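Fructuronate-tagaturonate epimerase UxaE from Cohnella laeviribosi in complex with 1 glycerol (Cohnella laeviribosi, PDB 6IL9) probably interconverts D-fructuronate and D-tagaturonate as a zinc-binding TIM-barrel epimerase. Local coordinates at residues A[101-106]-A[474-479]; A[119-124]-A[140-145]; A[363-368]-A[485-490]; A[368-373]-A[478-483]; A[376-381]-A[466-471]. One frame throughout, in Å; residues are numbered along the deposited sequence.

Interaction 1: residues A[101-106]-A[474-479]; sequences GIAGPG and AALRSH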
# COMPACT_ATOMS: atom_id res chain seq x y z
N GLY A 101 11.97 1.36 -1.23
CA GLY A 101 12.27 2.49 -2.07
C GLY A 101 12.90 2.16 -3.41
O GLY A 101 13.35 3.09 -4.10
N ILE A 102 12.94 0.89 -3.81
CA ILE A 102 13.57 0.48 -5.07
C ILE A 102 12.61 -0.23 -6.02
O ILE A 102 13.04 -0.69 -7.07
CB ILE A 102 14.79 -0.43 -4.82
CG1 ILE A 102 14.38 -1.71 -4.10
CG2 ILE A 102 15.86 0.33 -4.04
CD1 ILE A 102 15.52 -2.74 -3.96
N ALA A 103 11.33 -0.35 -5.67
CA ALA A 103 10.39 -1.10 -6.51
C ALA A 103 9.60 -0.23 -7.47
O ALA A 103 8.88 -0.76 -8.32
CB ALA A 103 9.40 -1.89 -5.64
N GLY A 104 9.73 1.08 -7.37
CA GLY A 104 8.96 2.00 -8.18
C GLY A 104 9.00 1.72 -9.67
O GLY A 104 7.96 1.58 -10.32
N PRO A 105 10.20 1.64 -10.25
CA PRO A 105 10.28 1.43 -11.71
C PRO A 105 9.64 0.13 -12.16
O PRO A 105 8.87 0.14 -13.14
CB PRO A 105 11.79 1.44 -11.98
CG PRO A 105 12.35 2.30 -10.88
CD PRO A 105 11.52 1.95 -9.66
N GLY A 106 9.93 -0.97 -11.48
CA GLY A 106 9.27 -2.23 -11.80
C GLY A 106 7.76 -2.14 -11.69
O GLY A 106 7.03 -2.69 -12.52
N ALA A 474 12.16 -7.59 -13.41
CA ALA A 474 11.48 -8.67 -14.13
C ALA A 474 10.61 -9.47 -13.19
O ALA A 474 9.52 -9.93 -13.57
CB ALA A 474 12.51 -9.59 -14.80
N ALA A 475 11.08 -9.67 -11.96
CA ALA A 475 10.28 -10.39 -10.98
C ALA A 475 9.02 -9.62 -10.61
O ALA A 475 7.94 -10.21 -10.48
CB ALA A 475 11.12 -10.68 -9.74
N LEU A 476 9.13 -8.29 -10.44
CA LEU A 476 7.93 -7.51 -10.13
C LEU A 476 6.95 -7.54 -11.29
O LEU A 476 5.74 -7.72 -11.08
CB LEU A 476 8.32 -6.07 -9.78
CG LEU A 476 9.11 -5.91 -8.49
CD1 LEU A 476 9.61 -4.48 -8.41
CD2 LEU A 476 8.27 -6.27 -7.25
N ARG A 477 7.44 -7.37 -12.52
CA ARG A 477 6.56 -7.42 -13.68
C ARG A 477 5.79 -8.74 -13.72
O ARG A 477 4.58 -8.76 -13.96
CB ARG A 477 7.36 -7.24 -14.97
CG ARG A 477 7.90 -5.82 -15.10
CD ARG A 477 8.43 -5.56 -16.51
NE ARG A 477 9.46 -6.52 -16.90
CZ ARG A 477 10.77 -6.33 -16.78
NH1 ARG A 477 11.23 -5.20 -16.26
NH2 ARG A 477 11.62 -7.26 -17.18
N SER A 478 6.48 -9.84 -13.44
CA SER A 478 5.84 -11.15 -13.51
C SER A 478 4.86 -11.34 -12.37
O SER A 478 3.73 -11.81 -12.57
CB SER A 478 6.92 -12.24 -13.48
OG SER A 478 6.32 -13.52 -13.38
N HIS A 479 5.27 -10.97 -11.16
CA HIS A 479 4.50 -11.25 -9.96
C HIS A 479 3.30 -10.31 -9.84
O HIS A 479 2.17 -10.77 -9.63
CB HIS A 479 5.42 -11.14 -8.75
CG HIS A 479 4.77 -11.49 -7.46
ND1 HIS A 479 4.34 -12.77 -7.16
CD2 HIS A 479 4.49 -10.74 -6.37
CE1 HIS A 479 3.81 -12.79 -5.95
NE2 HIS A 479 3.89 -11.57 -5.45

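Interaction 2: residues A[119-124]-A[140-145]; sequences ILAQQS and DAAAYA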
# COMPACT_ATOMS: atom_id res chain seq x y z
N ILE A 119 -1.19 3.50 -7.20
CA ILE A 119 -0.87 4.23 -5.99
C ILE A 119 0.56 3.80 -5.65
O ILE A 119 0.79 2.82 -4.95
CB ILE A 119 -1.86 3.94 -4.86
CG1 ILE A 119 -3.31 4.06 -5.38
CG2 ILE A 119 -1.62 4.89 -3.68
CD1 ILE A 119 -3.67 5.42 -6.01
N LEU A 120 1.53 4.54 -6.19
CA LEU A 120 2.92 4.09 -6.15
C LEU A 120 3.59 4.39 -4.83
O LEU A 120 4.59 3.74 -4.49
CB LEU A 120 3.74 4.75 -7.25
CG LEU A 120 3.65 4.27 -8.68
CD1 LEU A 120 4.53 5.20 -9.49
CD2 LEU A 120 4.16 2.84 -8.77
N ALA A 121 3.11 5.40 -4.11
CA ALA A 121 3.61 5.78 -2.80
C ALA A 121 2.58 5.33 -1.78
O ALA A 121 1.50 5.91 -1.69
CB ALA A 121 3.85 7.29 -2.73
N GLN A 122 2.90 4.29 -1.03
CA GLN A 122 1.94 3.77 -0.05
C GLN A 122 2.73 3.08 1.04
O GLN A 122 3.35 2.05 0.78
CB GLN A 122 0.96 2.81 -0.71
CG GLN A 122 0.10 2.05 0.30
CD GLN A 122 -0.22 0.65 -0.17
OE1 GLN A 122 -1.04 0.46 -1.07
NE2 GLN A 122 0.42 -0.34 0.43
N GLN A 123 2.72 3.64 2.25
CA GLN A 123 3.33 3.00 3.41
C GLN A 123 2.52 3.36 4.64
O GLN A 123 1.94 4.45 4.72
CB GLN A 123 4.80 3.43 3.60
CG GLN A 123 5.81 2.76 2.65
CD GLN A 123 6.00 1.29 2.96
OE1 GLN A 123 6.85 0.93 3.79
NE2 GLN A 123 5.22 0.43 2.32
N SER A 124 2.47 2.44 5.59
CA SER A 124 1.80 2.67 6.86
C SER A 124 2.74 3.33 7.86
O SER A 124 3.97 3.29 7.70
CB SER A 124 1.27 1.36 7.46
OG SER A 124 2.34 0.54 7.91
N ASP A 140 9.20 10.56 -2.71
CA ASP A 140 10.41 10.73 -3.53
C ASP A 140 10.59 9.54 -4.47
O ASP A 140 10.81 9.71 -5.67
CB ASP A 140 11.67 10.85 -2.66
CG ASP A 140 11.80 12.18 -1.91
OD1 ASP A 140 11.11 13.18 -2.24
OD2 ASP A 140 12.63 12.22 -0.97
N ALA A 141 10.52 8.33 -3.91
CA ALA A 141 10.78 7.13 -4.71
C ALA A 141 9.76 6.99 -5.84
O ALA A 141 10.12 6.64 -6.96
CB ALA A 141 10.78 5.89 -3.81
N ALA A 142 8.48 7.30 -5.56
CA ALA A 142 7.46 7.21 -6.59
C ALA A 142 7.64 8.27 -7.67
O ALA A 142 7.48 7.98 -8.86
CB ALA A 142 6.06 7.34 -5.97
N ALA A 143 7.97 9.51 -7.28
CA ALA A 143 8.15 10.57 -8.26
C ALA A 143 9.34 10.28 -9.17
O ALA A 143 9.26 10.49 -10.39
CB ALA A 143 8.35 11.92 -7.56
N TYR A 144 10.44 9.81 -8.60
CA TYR A 144 11.59 9.49 -9.43
C TYR A 144 11.32 8.29 -10.31
O TYR A 144 11.87 8.19 -11.42
CB TYR A 144 12.81 9.26 -8.53
CG TYR A 144 13.49 10.53 -8.08
CD1 TYR A 144 14.00 11.43 -9.00
CD2 TYR A 144 13.65 10.81 -6.73
CE1 TYR A 144 14.64 12.59 -8.59
CE2 TYR A 144 14.28 11.97 -6.31
CZ TYR A 144 14.78 12.84 -7.24
OH TYR A 144 15.43 13.99 -6.82
N ALA A 145 10.47 7.37 -9.85
CA ALA A 145 10.13 6.20 -10.65
C ALA A 145 9.37 6.59 -11.91
O ALA A 145 9.67 6.10 -13.01
CB ALA A 145 9.32 5.22 -9.82

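Interaction 3: residues A[363-368]-A[485-490]; sequences FHVKTA and DLLGVK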
# COMPACT_ATOMS: atom_id res chain seq x y z
N PHE A 363 -12.30 -1.32 -8.29
CA PHE A 363 -11.86 -1.77 -6.98
C PHE A 363 -10.59 -1.02 -6.62
O PHE A 363 -9.98 -0.36 -7.45
CB PHE A 363 -11.60 -3.28 -6.98
CG PHE A 363 -10.62 -3.73 -8.05
CD1 PHE A 363 -9.26 -3.44 -7.95
CD2 PHE A 363 -11.06 -4.43 -9.16
CE1 PHE A 363 -8.36 -3.83 -8.95
CE2 PHE A 363 -10.16 -4.84 -10.17
CZ PHE A 363 -8.82 -4.54 -10.06
N HIS A 364 -10.20 -1.16 -5.35
CA HIS A 364 -8.84 -0.90 -4.91
C HIS A 364 -8.30 -2.16 -4.26
O HIS A 364 -8.99 -2.77 -3.44
CB HIS A 364 -8.79 0.27 -3.92
CG HIS A 364 -7.39 0.70 -3.60
ND1 HIS A 364 -6.55 1.21 -4.56
CD2 HIS A 364 -6.68 0.67 -2.45
CE1 HIS A 364 -5.38 1.49 -4.01
NE2 HIS A 364 -5.43 1.17 -2.73
N VAL A 365 -7.08 -2.55 -4.62
CA VAL A 365 -6.38 -3.66 -3.98
C VAL A 365 -5.05 -3.13 -3.48
O VAL A 365 -4.34 -2.45 -4.23
CB VAL A 365 -6.17 -4.83 -4.95
CG1 VAL A 365 -5.28 -5.90 -4.32
CG2 VAL A 365 -7.52 -5.43 -5.37
N LYS A 366 -4.70 -3.44 -2.22
CA LYS A 366 -3.44 -2.97 -1.65
C LYS A 366 -2.43 -4.11 -1.52
O LYS A 366 -2.78 -5.22 -1.12
CB LYS A 366 -3.64 -2.34 -0.27
CG LYS A 366 -4.42 -1.06 -0.30
CD LYS A 366 -4.12 -0.19 0.92
CE LYS A 366 -5.10 0.97 0.94
NZ LYS A 366 -4.83 1.90 2.07
N THR A 367 -1.19 -3.81 -1.89
CA THR A 367 -0.03 -4.67 -1.66
C THR A 367 1.09 -3.85 -1.04
O THR A 367 1.12 -2.61 -1.15
CB THR A 367 0.51 -5.30 -2.96
OG1 THR A 367 1.24 -4.30 -3.71
CG2 THR A 367 -0.61 -5.87 -3.82
N ALA A 368 2.02 -4.54 -0.38
CA ALA A 368 3.25 -3.90 0.08
C ALA A 368 4.32 -4.95 0.33
O ALA A 368 5.33 -5.00 -0.39
CB ALA A 368 2.99 -3.07 1.34
N ASP A 485 -3.57 -9.66 -14.00
CA ASP A 485 -4.21 -10.60 -14.92
C ASP A 485 -5.39 -11.30 -14.26
O ASP A 485 -6.47 -11.41 -14.85
CB ASP A 485 -3.18 -11.63 -15.40
CG ASP A 485 -2.14 -11.02 -16.33
OD1 ASP A 485 -2.32 -9.86 -16.75
OD2 ASP A 485 -1.13 -11.71 -16.63
N LEU A 486 -5.21 -11.79 -13.03
CA LEU A 486 -6.30 -12.52 -12.38
C LEU A 486 -7.41 -11.58 -11.92
O LEU A 486 -8.57 -12.00 -11.83
CB LEU A 486 -5.76 -13.33 -11.20
CG LEU A 486 -4.97 -14.57 -11.61
CD1 LEU A 486 -4.22 -15.15 -10.42
CD2 LEU A 486 -5.94 -15.58 -12.17
N LEU A 487 -7.08 -10.32 -11.63
CA LEU A 487 -8.13 -9.35 -11.33
C LEU A 487 -8.93 -8.97 -12.56
O LEU A 487 -9.96 -8.31 -12.42
CB LEU A 487 -7.52 -8.07 -10.72
CG LEU A 487 -7.06 -8.22 -9.26
CD1 LEU A 487 -6.03 -7.15 -8.90
CD2 LEU A 487 -8.26 -8.14 -8.31
N GLY A 488 -8.48 -9.36 -13.75
CA GLY A 488 -9.17 -8.99 -14.97
C GLY A 488 -8.83 -7.62 -15.54
O GLY A 488 -9.58 -7.10 -16.37
N VAL A 489 -7.72 -7.03 -15.11
CA VAL A 489 -7.36 -5.69 -15.57
C VAL A 489 -7.07 -5.72 -17.06
O VAL A 489 -6.24 -6.50 -17.53
CB VAL A 489 -6.15 -5.17 -14.80
CG1 VAL A 489 -5.70 -3.84 -15.41
CG2 VAL A 489 -6.48 -5.05 -13.34
N LYS A 490 -7.74 -4.82 -17.80
CA LYS A 490 -7.58 -4.62 -19.24
C LYS A 490 -8.04 -5.83 -20.05
O LYS A 490 -7.56 -6.95 -19.86
CB LYS A 490 -6.13 -4.27 -19.60
CG LYS A 490 -5.91 -4.39 -21.10
CD LYS A 490 -4.54 -3.96 -21.55
CE LYS A 490 -4.63 -2.90 -22.66
NZ LYS A 490 -5.01 -1.52 -22.21

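Interaction 4: residues A[368-373]-A[478-483]; sequences AGTNWL and SHIGKH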
# COMPACT_ATOMS: atom_id res chain seq x y z
N ALA A 368 2.02 -4.54 -0.38
CA ALA A 368 3.25 -3.90 0.08
C ALA A 368 4.32 -4.95 0.33
O ALA A 368 5.33 -5.00 -0.39
CB ALA A 368 2.99 -3.07 1.34
N GLY A 369 4.10 -5.83 1.31
CA GLY A 369 5.14 -6.77 1.70
C GLY A 369 5.52 -7.77 0.62
O GLY A 369 6.65 -8.27 0.60
N THR A 370 4.60 -8.07 -0.30
CA THR A 370 4.93 -9.01 -1.37
C THR A 370 6.05 -8.47 -2.25
O THR A 370 6.81 -9.24 -2.83
CB THR A 370 3.70 -9.34 -2.21
OG1 THR A 370 3.86 -10.64 -2.81
CG2 THR A 370 3.47 -8.30 -3.32
N ASN A 371 6.17 -7.15 -2.33
CA ASN A 371 7.24 -6.54 -3.11
C ASN A 371 8.58 -6.66 -2.41
O ASN A 371 9.63 -6.78 -3.06
CB ASN A 371 6.85 -5.09 -3.40
CG ASN A 371 5.51 -5.00 -4.11
OD1 ASN A 371 5.32 -5.60 -5.17
ND2 ASN A 371 4.56 -4.28 -3.52
N TRP A 372 8.56 -6.65 -1.07
CA TRP A 372 9.74 -6.97 -0.28
C TRP A 372 10.10 -8.45 -0.42
O TRP A 372 11.27 -8.81 -0.54
CB TRP A 372 9.48 -6.58 1.18
CG TRP A 372 10.03 -7.47 2.26
CD1 TRP A 372 9.34 -8.39 3.00
CD2 TRP A 372 11.37 -7.47 2.76
NE1 TRP A 372 10.18 -8.99 3.91
CE2 TRP A 372 11.43 -8.44 3.79
CE3 TRP A 372 12.53 -6.76 2.44
CZ2 TRP A 372 12.61 -8.71 4.50
CZ3 TRP A 372 13.69 -7.02 3.15
CH2 TRP A 372 13.72 -8.00 4.16
N LEU A 373 9.09 -9.34 -0.44
CA LEU A 373 9.42 -10.75 -0.58
C LEU A 373 10.03 -11.06 -1.95
O LEU A 373 10.85 -11.98 -2.06
CB LEU A 373 8.18 -11.62 -0.34
CG LEU A 373 7.68 -11.73 1.10
CD1 LEU A 373 6.48 -12.68 1.17
CD2 LEU A 373 8.78 -12.18 2.07
N SER A 478 6.48 -9.84 -13.44
CA SER A 478 5.84 -11.15 -13.51
C SER A 478 4.86 -11.34 -12.37
O SER A 478 3.73 -11.81 -12.57
CB SER A 478 6.92 -12.24 -13.48
OG SER A 478 6.32 -13.52 -13.38
N HIS A 479 5.27 -10.97 -11.16
CA HIS A 479 4.50 -11.25 -9.96
C HIS A 479 3.30 -10.31 -9.84
O HIS A 479 2.17 -10.77 -9.63
CB HIS A 479 5.42 -11.14 -8.75
CG HIS A 479 4.77 -11.49 -7.46
ND1 HIS A 479 4.34 -12.77 -7.16
CD2 HIS A 479 4.49 -10.74 -6.37
CE1 HIS A 479 3.81 -12.79 -5.95
NE2 HIS A 479 3.89 -11.57 -5.45
N ILE A 480 3.53 -9.00 -9.93
CA ILE A 480 2.39 -8.09 -9.91
C ILE A 480 1.55 -8.25 -11.18
O ILE A 480 0.32 -8.09 -11.16
CB ILE A 480 2.88 -6.64 -9.70
CG1 ILE A 480 3.67 -6.56 -8.40
CG2 ILE A 480 1.70 -5.64 -9.66
CD1 ILE A 480 2.90 -7.00 -7.18
N GLY A 481 2.20 -8.57 -12.31
CA GLY A 481 1.44 -8.83 -13.52
C GLY A 481 0.41 -9.93 -13.33
O GLY A 481 -0.71 -9.83 -13.81
N LYS A 482 0.79 -10.98 -12.61
CA LYS A 482 -0.15 -12.07 -12.35
C LYS A 482 -1.33 -11.60 -11.51
O LYS A 482 -2.46 -12.07 -11.71
CB LYS A 482 0.58 -13.22 -11.65
CG LYS A 482 -0.35 -14.29 -11.13
CD LYS A 482 0.43 -15.45 -10.56
CE LYS A 482 -0.52 -16.54 -10.10
NZ LYS A 482 0.22 -17.78 -9.72
N HIS A 483 -1.09 -10.70 -10.56
CA HIS A 483 -2.19 -10.11 -9.79
C HIS A 483 -3.15 -9.39 -10.72
O HIS A 483 -4.37 -9.58 -10.64
CB HIS A 483 -1.65 -9.11 -8.76
CG HIS A 483 -0.98 -9.74 -7.57
ND1 HIS A 483 0.25 -10.37 -7.65
CD2 HIS A 483 -1.34 -9.79 -6.27
CE1 HIS A 483 0.60 -10.79 -6.45
NE2 HIS A 483 -0.35 -10.46 -5.60

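Interaction 5: residues A[376-381]-A[466-471]; sequences VRIVAK and SEREED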
# COMPACT_ATOMS: atom_id res chain seq x y z
N VAL A 376 13.62 -10.35 -1.45
CA VAL A 376 14.22 -11.46 -0.72
C VAL A 376 14.45 -12.65 -1.65
O VAL A 376 15.50 -13.31 -1.58
CB VAL A 376 13.33 -11.86 0.48
CG1 VAL A 376 13.84 -13.16 1.11
CG2 VAL A 376 13.30 -10.75 1.52
N ARG A 377 13.49 -12.92 -2.54
CA ARG A 377 13.66 -14.00 -3.50
C ARG A 377 14.89 -13.78 -4.38
O ARG A 377 15.63 -14.72 -4.68
CB ARG A 377 12.40 -14.14 -4.36
CG ARG A 377 12.35 -15.43 -5.15
CD ARG A 377 11.41 -15.29 -6.34
NE ARG A 377 10.02 -14.98 -5.98
CZ ARG A 377 9.12 -15.87 -5.57
NH1 ARG A 377 9.46 -17.14 -5.40
NH2 ARG A 377 7.88 -15.49 -5.30
N ILE A 378 15.13 -12.53 -4.80
CA ILE A 378 16.35 -12.25 -5.57
C ILE A 378 17.59 -12.58 -4.75
O ILE A 378 18.58 -13.11 -5.28
CB ILE A 378 16.36 -10.79 -6.04
CG1 ILE A 378 15.26 -10.55 -7.08
CG2 ILE A 378 17.76 -10.41 -6.59
CD1 ILE A 378 15.38 -11.36 -8.32
N VAL A 379 17.58 -12.24 -3.46
CA VAL A 379 18.72 -12.55 -2.60
C VAL A 379 18.91 -14.06 -2.49
O VAL A 379 20.03 -14.58 -2.59
CB VAL A 379 18.55 -11.90 -1.21
CG1 VAL A 379 19.67 -12.35 -0.26
CG2 VAL A 379 18.56 -10.39 -1.33
N ALA A 380 17.81 -14.80 -2.30
CA ALA A 380 17.93 -16.26 -2.25
C ALA A 380 18.55 -16.81 -3.54
O ALA A 380 19.34 -17.76 -3.49
CB ALA A 380 16.56 -16.90 -2.02
N LYS A 381 18.23 -16.21 -4.69
CA LYS A 381 18.72 -16.70 -5.97
C LYS A 381 20.16 -16.30 -6.26
O LYS A 381 20.88 -17.06 -6.92
CB LYS A 381 17.83 -16.19 -7.11
CG LYS A 381 16.46 -16.84 -7.17
CD LYS A 381 15.61 -16.23 -8.28
CE LYS A 381 14.21 -16.84 -8.29
NZ LYS A 381 14.21 -18.19 -8.91
N SER A 466 20.76 -3.71 -6.05
CA SER A 466 21.22 -2.81 -7.10
C SER A 466 21.94 -3.58 -8.20
O SER A 466 21.72 -3.33 -9.39
CB SER A 466 22.13 -1.74 -6.49
OG SER A 466 22.60 -0.86 -7.50
N GLU A 467 22.81 -4.53 -7.83
CA GLU A 467 23.48 -5.35 -8.83
C GLU A 467 22.49 -6.15 -9.65
O GLU A 467 22.75 -6.44 -10.83
CB GLU A 467 24.49 -6.29 -8.15
CG GLU A 467 25.67 -5.57 -7.51
CD GLU A 467 26.39 -6.41 -6.46
OE1 GLU A 467 27.33 -5.88 -5.82
OE2 GLU A 467 26.02 -7.59 -6.25
N ARG A 468 21.35 -6.52 -9.07
CA ARG A 468 20.35 -7.35 -9.74
C ARG A 468 19.09 -6.56 -10.04
O ARG A 468 17.97 -7.09 -10.01
CB ARG A 468 20.01 -8.58 -8.90
CG ARG A 468 21.21 -9.27 -8.25
CD ARG A 468 22.26 -9.65 -9.25
NE ARG A 468 21.78 -10.67 -10.18
CZ ARG A 468 22.53 -11.67 -10.64
NH1 ARG A 468 23.79 -11.79 -10.25
NH2 ARG A 468 22.01 -12.55 -11.48
N GLU A 469 19.26 -5.27 -10.35
CA GLU A 469 18.12 -4.40 -10.62
C GLU A 469 17.24 -4.94 -11.74
O GLU A 469 16.00 -4.90 -11.64
CB GLU A 469 18.65 -3.00 -10.96
CG GLU A 469 17.62 -2.01 -11.45
CD GLU A 469 18.22 -0.62 -11.65
OE1 GLU A 469 18.02 -0.02 -12.73
OE2 GLU A 469 18.92 -0.15 -10.71
N GLU A 470 17.84 -5.45 -12.81
CA GLU A 470 17.03 -5.96 -13.92
C GLU A 470 16.28 -7.22 -13.51
O GLU A 470 15.12 -7.41 -13.89
CB GLU A 470 17.90 -6.23 -15.14
CG GLU A 470 17.86 -5.12 -16.17
CD GLU A 470 18.56 -5.50 -17.47
OE1 GLU A 470 18.40 -4.76 -18.46
OE2 GLU A 470 19.27 -6.53 -17.49
N ASP A 471 16.92 -8.09 -12.72
CA ASP A 471 16.23 -9.29 -12.24
C ASP A 471 15.06 -8.93 -11.33
O ASP A 471 14.00 -9.54 -11.42
CB ASP A 471 17.19 -10.21 -11.47
CG ASP A 471 18.19 -10.91 -12.38
OD1 ASP A 471 18.08 -10.82 -13.61
OD2 ASP A 471 19.10 -11.57 -11.83

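Interaction 1: residues A[101-106]-A[474-479]
Leu476 projects from helix 469-487 with one methyl, CD1, resting against the backbone and side chain of Ala103, close to helix 104-111. CD1 stands 3.8 Å from Ala103 CB and equally far from Ala103 O, so the branch meets both the methyl and the carbonyl of one residue. With CG anti to its own carbonyl carbon (chi1 -67°), Leu476 is aimed across the gap, and its other methyl, CD2, is left to pack on Asn371 of helix 369-382. The same CD1 lies 4.1 Å from Gly106 CA, one turn further on. A CB built on Gly106 would fall 2.7 Å from Leu476 CD1, a clash, which explains how the backbones can approach to 5.7 Å between Gly106 CA and Leu476 CA.

Arg477 touches helix 104-111 through its stem. Its CG passes 4.1 Å from Gly106 O, and the chain then bends at chi3 (-56°), folding the guanidinium back so that Ala474 CA lies over one of its faces, 3.4 Å above the plane and offset toward the rim. The charged end finds its partner outside the two segments: NH1 bonds to Gln109 OE1, a turn beyond Gly106. Gly106 O itself is engaged by Thr110 OG1.

No hydrogen bond joins 101-106 to 474-479. The fit is therefore set by shape, a leucine methyl seated on alanine and glycine in a buried region, while the arginine adds a polar tie to the next turn of helix 104-111 at the exposed margin.

Interaction 2: residues A[119-124]-A[140-145]
Leu120 makes the first touch on strand 117-124, its CB lying 3.7 Å from Ala142 CB on helix 135-149. Its CG sits beside the backbone N (chi1 -78°), and this carries CD1 along the helix to within 4.1 Å of Ala142 O. Tyr155, in the loop that follows the helix, also packs on both Leu120 and Ala142. The backbone of Leu120 is not extended (psi -25°), and the next residue accordingly presents its side chain to the helix as well: Ala121 CB is 3.9 Å from Ala142 CB. One alanine methyl thus fits against two consecutive strand residues, which agrees with the 5.5 Å between Leu120 CA and Ala142 CA.

Gln122 ties this strand to strand 363-367, its NE2 donating to Thr367 O. Gln123 folds back on the strand, NE2 giving a bond of 2.9 Å to Gln122 O on a carbonyl lone pair, with an N-H...O angle of 157°. Ser124 ends the run as the N-cap of the following helix.

Strand 117-124, a crossover through the short helix 125-131 and then helix 135-149 with small residues facing inward, and the parallel strand 156-162 make a right-handed beta-alpha-beta unit of the TIM barrel.

Interaction 3: residues A[363-368]-A[485-490]
The eighth strand of the TIM barrel, 363-367, turns Phe363 and Val365 outward onto Leu487 and Val489, where the C-terminal helix 469-487 ends in a Schellman motif. Gly488, with its positive phi of 84°, reverses the chain there and so allows Val489 to return to the barrel wall.

Leu487 carries most of the contact. Its CB approaches Phe363 CZ to 3.8 Å, and its CD2 lies over one face of the ring, 4.0 Å above the plane and toward the rim. The phenylalanine reaches this position with CG between its backbone N and carbonyl carbon (chi1 55°), the crowded position. Val365 meets the leucine tip to tip, CG2 to CD2 at 4.1 Å. Shortening Leu487 to an alanine would probably leave one face of Phe363 and the CG2 methyl of Val365 without their cover, opening a gap between strand and helix end.

Phe352 of helix 349-358 packs on the same leucine, and Ile116 touches both Phe363 and Val489, adding further apolar cover. On the strand's other side, Lys366 forms salt bridges with Asp158, Asp160 and Glu269. At the ring's edge, near its plane, Val489 CG2 comes within 4.1 Å of Phe363 CZ.

Interaction 4: residues A[368-373]-A[478-483]
The imidazole of His479 meets Thr370 at its edge, with Thr370 CB in the ring plane, while one face is occupied by His483, whose CE1 sits 3.5 Å above it, offset toward the rim in an edge-to-face arrangement. The His483 ring is held in turn by its own edge: ND1 donates to His479 O at 2.8 Å, coming from above the carbonyl plane.

Across the helices, His479 NE2 donates to Thr370 OG1 at 2.8 Å, with the hydroxyl 16° out of the ring plane. The two side chains reach from opposite directions: OG1 is anti to the threonine N and the imidazole is anti to its own N (chi1 -176°). This span fits helix axes 11.1 Å apart and running at 145°. Beside it, Asn371 OD1 rests 3.4 Å from Ile480 CD1 but bonds to His107 NE2, while Asn371 ND2 goes to Gly97 O.

Thr370 OG1 also pairs with Asp347 OD2, and His483 NE2 with Asp347 N. With a phenylalanine in place of His479, the threonine hydroxyl would probably lose its N-H donor and be freer to turn, keeping of these two partners only Asp347 OD2. The backbone N of Ala368 and that of Thr370 both bond the phosphate of phosphoserine 346 at this helix start, so the His479 bond probably helps to fix the rotation of a side chain whose own backbone holds that anion.

Interaction 5: residues A[376-381]-A[466-471]
Ile378 of helix 369-382 is the buried wedge of this contact, its two branches each set against a different residue at the junction of helices 458-467 and 469-487. CG2 is 3.7 Å from Arg468 CB, and CD1 is 3.8 Å from Asp471 CB. The split follows from the torsion: CG2 is anti to the backbone N while CG1 lies beside it (chi1 -68°), so the branches diverge over neighbouring parts of the turn.

On the tight side it is mainly the stems of the partners that take part, with Asp471 O also close to CD1. Beyond them, Arg468 bends at chi2 and chi3 and curls toward Asp471 on the partly exposed side. NE and NH2 grip a single oxygen side-on, NE to Asp471 OD2 at 3.3 Å and NH2 to Asp471 OD2 at 3.1 Å, both with the oxygen in the guanidinium plane. NE comes from above the carboxylate plane, whereas NH2 lies nearly in line with the C-O bond. Glu469, on the far side of the junction, bonds Lys35 and Tyr19 of the N-terminal antiparallel sheet.

Arg468 and Asp471 thus probably offset each other's charge within their own turn, and helix 369-382 meets the junction without a hydrogen bond, through the aliphatic part of a salt bridge laid on isoleucine.

How the interactions relate
From the N terminus, interaction 1 opens first, at 101-106, and closes only on the C-terminal helix 469-487. Within that span interaction 2 is a short local closure, 119-124 to 140-145; it touches interaction 1 where Ala145 meets Gly104 and Pro105. Interaction 3 opens later, at 363-368, and crosses interaction 1 by ending beyond it at 485-490. Interaction 4 lies inside interaction 3, sharing Ala368, and shares Ser478 and His479 with interaction 1; interaction 5 is innermost. Four contacts thus dock helix 469-487 along the barrel's first and last units, while strands 117-124 and 363-367 of the same barrel join interaction 2 to interaction 3.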